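Local coordinates for MOBA relate protein (PDB 2WAW) that is of unknown function but, as a MobA-like member of the GT-A clan, probably transfers nucleotidyl groups from nucleoside triphosphates, at residues V128-N133 and V169-V174; Q48-L53 and T90-T95. One frame throughout, in Å; residues are numbered along the deposited sequence. Where two conformers were deposited one is given.

Contact 1: residues V128-N133 and V169-V174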
loop_
_atom_site.group_PDB
_atom_site.type_symbol
_atom_site.label_atom_id
_atom_site.label_comp_id
_atom_site.label_asym_id
_atom_site.label_seq_id
_atom_site.Cartn_x
_atom_site.Cartn_y
_atom_site.Cartn_z
ATOM N N VAL A 128 -3.450 8.038 -9.772
ATOM C CA VAL A 128 -4.158 7.785 -8.513
ATOM C C VAL A 128 -5.552 7.257 -8.799
ATOM O O VAL A 128 -6.091 7.489 -9.881
ATOM C CB VAL A 128 -4.242 9.060 -7.629
ATOM C CG1 VAL A 128 -2.845 9.600 -7.325
ATOM C CG2 VAL A 128 -5.134 10.134 -8.280
ATOM N N CYS A 129 -6.125 6.527 -7.848
ATOM C CA CYS A 129 -7.520 6.124 -7.986
ATOM C C CYS A 129 -8.444 7.235 -7.522
ATOM O O CYS A 129 -8.244 7.835 -6.459
ATOM C CB CYS A 129 -7.786 4.847 -7.208
ATOM S SG CYS A 129 -6.968 3.397 -7.971
ATOM N N GLU A 130 -9.453 7.510 -8.330
ATOM C CA GLU A 130 -10.461 8.484 -7.990
ATOM C C GLU A 130 -11.755 7.752 -7.710
ATOM O O GLU A 130 -12.418 7.254 -8.623
ATOM C CB GLU A 130 -10.642 9.507 -9.111
ATOM C CG GLU A 130 -11.651 10.578 -8.753
ATOM C CD GLU A 130 -11.689 11.697 -9.764
ATOM O OE1 GLU A 130 -11.753 11.411 -10.978
ATOM O OE2 GLU A 130 -11.665 12.863 -9.338
ATOM N N TYR A 131 -12.087 7.671 -6.429
ATOM C CA TYR A 131 -13.293 7.003 -5.971
ATOM C C TYR A 131 -14.455 7.993 -5.952
ATOM O O TYR A 131 -14.281 9.192 -6.216
ATOM C CB TYR A 131 -13.028 6.457 -4.575
ATOM C CG TYR A 131 -11.927 5.414 -4.534
ATOM C CD1 TYR A 131 -12.227 4.070 -4.754
ATOM C CD2 TYR A 131 -10.618 5.766 -4.265
ATOM C CE1 TYR A 131 -11.253 3.094 -4.709
ATOM C CE2 TYR A 131 -9.616 4.797 -4.220
ATOM C CZ TYR A 131 -9.946 3.458 -4.443
ATOM O OH TYR A 131 -9.011 2.458 -4.404
ATOM N N ALA A 132 -15.650 7.489 -5.652
ATOM C CA ALA A 132 -16.850 8.312 -5.620
ATOM C C ALA A 132 -16.759 9.468 -4.599
ATOM O O ALA A 132 -17.360 10.528 -4.806
ATOM C CB ALA A 132 -18.045 7.436 -5.332
ATOM N N ASN A 133 -16.002 9.262 -3.517
ATOM C CA ASN A 133 -15.886 10.242 -2.432
ATOM C C ASN A 133 -14.463 10.745 -2.198
ATOM O O ASN A 133 -14.128 11.202 -1.100
ATOM C CB ASN A 133 -16.460 9.670 -1.126
ATOM C CG ASN A 133 -15.726 8.424 -0.648
ATOM O OD1 ASN A 133 -15.097 7.707 -1.430
ATOM N ND2 ASN A 133 -15.816 8.157 0.653
ATOM N N VAL A 169 -0.434 14.006 -13.023
ATOM C CA VAL A 169 -1.137 13.098 -12.132
ATOM C C VAL A 169 -2.417 12.656 -12.801
ATOM O O VAL A 169 -3.367 13.451 -12.965
ATOM C CB VAL A 169 -1.441 13.757 -10.766
ATOM C CG1 VAL A 169 -2.284 12.822 -9.880
ATOM C CG2 VAL A 169 -0.149 14.153 -10.057
ATOM N N ARG A 170 -2.462 11.385 -13.178
ATOM C CA ARG A 170 -3.639 10.880 -13.870
ATOM C C ARG A 170 -4.641 10.290 -12.884
ATOM O O ARG A 170 -4.280 9.424 -12.092
ATOM C CB ARG A 170 -3.225 9.841 -14.885
ATOM C CG ARG A 170 -4.257 9.583 -15.912
ATOM C CD ARG A 170 -3.689 8.767 -17.052
ATOM N NE ARG A 170 -4.627 8.769 -18.160
ATOM C CZ ARG A 170 -4.455 8.110 -19.302
ATOM N NH1 ARG A 170 -3.399 7.330 -19.487
ATOM N NH2 ARG A 170 -5.375 8.210 -20.247
ATOM N N ARG A 171 -5.898 10.735 -12.958
ATOM C CA ARG A 171 -6.953 10.216 -12.069
ATOM C C ARG A 171 -7.707 9.079 -12.753
ATOM O O ARG A 171 -8.314 9.281 -13.800
ATOM C CB ARG A 171 -7.913 11.345 -11.658
ATOM C CG ARG A 171 -7.330 12.372 -10.699
ATOM C CD ARG A 171 -8.251 13.587 -10.548
ATOM N NE ARG A 171 -7.758 14.487 -9.513
ATOM C CZ ARG A 171 -8.463 14.903 -8.467
ATOM N NH1 ARG A 171 -9.731 14.526 -8.306
ATOM N NH2 ARG A 171 -7.903 15.718 -7.588
ATOM N N ILE A 172 -7.660 7.888 -12.160
ATOM C CA ILE A 172 -8.307 6.709 -12.725
ATOM C C ILE A 172 -9.566 6.430 -11.910
ATOM O O ILE A 172 -9.480 6.117 -10.719
ATOM C CB ILE A 172 -7.381 5.466 -12.681
ATOM C CG1 ILE A 172 -5.988 5.757 -13.294
ATOM C CG2 ILE A 172 -8.064 4.281 -13.357
ATOM C CD1 ILE A 172 -6.020 6.305 -14.703
ATOM N N ARG A 173 -10.723 6.534 -12.548
ATOM C CA ARG A 173 -12.002 6.372 -11.860
ATOM C C ARG A 173 -12.221 4.927 -11.407
ATOM O O ARG A 173 -11.994 3.983 -12.178
ATOM C CB ARG A 173 -13.149 6.818 -12.774
ATOM C CG ARG A 173 -14.542 6.676 -12.169
ATOM C CD ARG A 173 -14.974 7.907 -11.381
ATOM N NE ARG A 173 -16.288 7.715 -10.764
ATOM C CZ ARG A 173 -16.480 7.261 -9.527
ATOM N NH1 ARG A 173 -15.442 6.965 -8.761
ATOM N NH2 ARG A 173 -17.711 7.113 -9.054
ATOM N N VAL A 174 -12.658 4.767 -10.156
ATOM C CA VAL A 174 -13.049 3.474 -9.583
ATOM C C VAL A 174 -14.481 3.639 -9.043
ATOM O O VAL A 174 -14.769 4.589 -8.316
ATOM C CB VAL A 174 -12.083 3.046 -8.444
ATOM C CG1 VAL A 174 -12.517 1.702 -7.820
ATOM C CG2 VAL A 174 -10.661 2.944 -8.979
#
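Val-174 wedges between Tyr-131 and Cys-129 of the adjacent strand, one methyl to each: CG1 lies 3.6 Å from Tyr-131 CE1, while CG2 drops beside Cys-129, 3.9 Å from SG. CG1 stands anti to the backbone N (chi1 179°), which spreads the two branches between the phenol and the thiol; Tyr-131 lies alongside, its hydroxyl bonded to the carbonyl of His-137.

On the other face Val-128 packs its CG2 alongside the Arg-171 stem, 4.0 Å from CG, and turns CG1 toward CG1 of Val-169. Ile-162 of helix 158-163 touches both valines. Farther along, the extended chain of Glu-130 crosses that of Arg-171, and NH1 of Arg-171 reaches OE2 of Glu-130 at 2.8 Å in a salt bridge. The oxygen lies near the guanidinium plane but is met from above the carboxylate, the two planes standing 73° apart.

In one of its two conformers Arg-173 bends at chi2 (88°) and turns back toward segment 128-133, near Ala-132; this brings NH1 near Glu-130 O, a doubtful contact because NH1 is also crowded against Val-174 O. Val-174 N donates to Glu-130 O at 2.9 Å, from above the carbonyl plane. Bonds from Val-128 N, Ile-172 N and Glu-130 N complete the regular parallel pairing, by which 169-173 forms the outermost strand of the mixed sheet in this MobA-like, GT-A-type domain.

Contact 2: residues Q48-L53 and T90-T95; sequences QLIVTL and TWVDPT
Strand 48-53 and the irregular segment 90-95 keep their backbones well separated, with the CA atoms of Gln-48 and Asp-93 7.4 Å apart, and the gap is bridged by side chains. Gln-48 stretches across it with CG anti to the backbone N (chi1 171°) and the chain straight beyond, which delivers its amide to the loop's main chain. There Gln-48 OE1 accepts from Asp-93 N at 2.9 Å in a nearly straight bond (169°), and its NE2 donates to Trp-91 O at 3.0 Å, with that oxygen close to the amide plane. Held at both ends, the amide has its flip fixed; OE1 also bonds Thr-7 OG1, and NE2 bonds Asp-70 OD2.

Beside it the tip of Ile-50 enters the notch between two loop residues: CD1 lies 3.9 Å from Trp-91 CB and 4.0 Å from Val-92 CG2. The Trp-91 indole leads away from the strand. In one of the two Asp-93 conformers, OD1 accepts from Thr-95 N at 2.9 Å, an Asx turn.

The segment runs from helix 84-90 toward strand 98-103 and touches the two strands that flank 48-53, Trp-91 meeting Asp-70 and Val-72 of strand 70-73 and Val-92 meeting Thr-7 of strand 6-12.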
loop_
_atom_site.group_PDB
_atom_site.type_symbol
_atom_site.label_atom_id
_atom_site.label_comp_id
_atom_site.label_asym_id
_atom_site.label_seq_id
_atom_site.Cartn_x
_atom_site.Cartn_y
_atom_site.Cartn_z
ATOM N N GLN A 48 6.625 -8.435 -8.946
ATOM C CA GLN A 48 7.339 -8.473 -7.685
ATOM C C GLN A 48 6.423 -7.830 -6.659
ATOM O O GLN A 48 5.731 -6.864 -6.988
ATOM C CB GLN A 48 8.639 -7.662 -7.799
ATOM C CG GLN A 48 9.375 -7.433 -6.475
ATOM C CD GLN A 48 10.576 -6.533 -6.614
ATOM O OE1 GLN A 48 10.595 -5.603 -7.442
ATOM N NE2 GLN A 48 11.576 -6.771 -5.779
ATOM N N LEU A 49 6.446 -8.336 -5.442
ATOM C CA LEU A 49 5.724 -7.738 -4.354
ATOM C C LEU A 49 6.605 -7.558 -3.128
ATOM O O LEU A 49 7.073 -8.479 -2.602
ATOM C CB LEU A 49 4.490 -8.563 -4.009
ATOM C CG LEU A 49 3.541 -8.106 -2.912
ATOM C CD1 LEU A 49 3.025 -6.722 -3.194
ATOM C CD2 LEU A 49 2.393 -9.071 -2.833
ATOM N N ILE A 50 6.743 -6.314 -2.710
ATOM C CA ILE A 50 7.529 -5.913 -1.556
ATOM C C ILE A 50 6.608 -5.502 -0.404
ATOM O O ILE A 50 5.654 -4.848 -0.608
ATOM C CB ILE A 50 8.390 -4.684 -1.874
ATOM C CG1 ILE A 50 9.442 -5.005 -2.936
ATOM C CG2 ILE A 50 9.011 -4.106 -0.624
ATOM C CD1 ILE A 50 10.115 -3.831 -3.450
ATOM N N VAL A 51 6.917 -5.972 0.773
ATOM C CA VAL A 51 6.178 -5.555 1.968
ATOM C C VAL A 51 7.163 -4.978 2.964
ATOM O O VAL A 51 8.206 -5.591 3.252
ATOM C CB VAL A 51 5.449 -6.743 2.629
ATOM C CG1 VAL A 51 4.499 -6.258 3.765
ATOM C CG2 VAL A 51 4.713 -7.571 1.582
ATOM N N THR A 52 6.847 -3.784 3.483
ATOM C CA THR A 52 7.708 -3.188 4.512
ATOM C C THR A 52 7.110 -3.428 5.883
ATOM O O THR A 52 5.882 -3.412 6.064
ATOM C CB THR A 52 7.929 -1.663 4.315
ATOM O OG1 THR A 52 6.682 -0.987 4.518
ATOM C CG2 THR A 52 8.434 -1.342 2.890
ATOM N N LEU A 53 7.994 -3.656 6.845
ATOM C CA LEU A 53 7.584 -3.893 8.218
ATOM C C LEU A 53 8.497 -3.112 9.130
ATOM O O LEU A 53 9.668 -2.884 8.806
ATOM C CB LEU A 53 7.669 -5.386 8.543
ATOM C CG LEU A 53 6.787 -6.337 7.737
ATOM C CD1 LEU A 53 7.100 -7.774 8.105
ATOM C CD2 LEU A 53 5.372 -6.031 8.035
ATOM N N THR A 90 15.003 0.641 -2.915
ATOM C CA THR A 90 16.304 0.032 -3.205
ATOM C C THR A 90 16.178 -1.439 -3.667
ATOM O O THR A 90 17.071 -1.977 -4.341
ATOM C CB THR A 90 17.267 0.183 -2.007
ATOM O OG1 THR A 90 16.866 -0.673 -0.933
ATOM C CG2 THR A 90 17.279 1.621 -1.524
ATOM N N TRP A 91 15.049 -2.056 -3.320
ATOM C CA TRP A 91 14.729 -3.455 -3.633
ATOM C C TRP A 91 13.934 -3.660 -4.920
ATOM O O TRP A 91 13.754 -4.799 -5.357
ATOM C CB TRP A 91 13.894 -4.059 -2.510
ATOM C CG TRP A 91 14.625 -4.428 -1.276
ATOM C CD1 TRP A 91 15.215 -3.578 -0.379
ATOM C CD2 TRP A 91 14.781 -5.750 -0.750
ATOM N NE1 TRP A 91 15.767 -4.302 0.657
ATOM C CE2 TRP A 91 15.510 -5.635 0.459
ATOM C CE3 TRP A 91 14.388 -7.024 -1.187
ATOM C CZ2 TRP A 91 15.862 -6.752 1.235
ATOM C CZ3 TRP A 91 14.735 -8.136 -0.415
ATOM C CH2 TRP A 91 15.465 -7.988 0.784
ATOM N N VAL A 92 13.429 -2.576 -5.504
ATOM C CA VAL A 92 12.606 -2.670 -6.714
ATOM C C VAL A 92 13.423 -3.225 -7.882
ATOM O O VAL A 92 14.529 -2.742 -8.143
ATOM C CB VAL A 92 12.010 -1.298 -7.079
ATOM C CG1 VAL A 92 11.231 -1.365 -8.386
ATOM C CG2 VAL A 92 11.074 -0.820 -5.954
ATOM N N ASP A 93 12.902 -4.233 -8.525
ATOM C CA ASP A 93 13.513 -4.871 -9.729
ATOM C C ASP A 93 13.819 -3.769 -10.796
ATOM O O ASP A 93 12.988 -3.033 -11.111
ATOM C CB ASP A 93 12.581 -5.989 -10.264
ATOM C CG ASP A 93 13.261 -6.948 -11.269
ATOM O OD1 ASP A 93 13.873 -6.492 -12.246
ATOM O OD2 ASP A 93 13.131 -8.186 -11.107
ATOM N N PRO A 94 15.006 -3.777 -11.376
ATOM C CA PRO A 94 15.250 -2.819 -12.465
ATOM C C PRO A 94 14.282 -2.888 -13.648
ATOM O O PRO A 94 14.072 -1.880 -14.332
ATOM C CB PRO A 94 16.678 -3.155 -12.922
ATOM C CG PRO A 94 17.311 -3.829 -11.746
ATOM C CD PRO A 94 16.225 -4.550 -11.029
ATOM N N THR A 95 13.673 -4.048 -13.872
ATOM C CA THR A 95 12.696 -4.170 -14.948
ATOM C C THR A 95 11.372 -3.453 -14.678
ATOM O O THR A 95 10.587 -3.264 -15.597
ATOM C CB THR A 95 12.418 -5.644 -15.352
ATOM O OG1 THR A 95 11.858 -6.347 -14.234
ATOM C CG2 THR A 95 13.713 -6.315 -15.822
#

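Contacts 1 and 2 belong to one mixed sheet but sit toward its two ends. Contact 1 joins strand 126-131 to the outermost strand 169-173, whereas contact 2 lies on strand 48-53, next to the other outermost strand, 70-73; strands 6-12, 98-103 and 134-142 run between. Their centres are 24 Å apart and their nearest atoms about 15 Å, so they do not touch. Along the chain they come in series, contact 2 closing before contact 1 opens. The earlier one ties a helix-to-strand loop onto the sheet, and the later one adds its last strand, so the two contacts lie in separate parts of one sheet within the MobA-like domain.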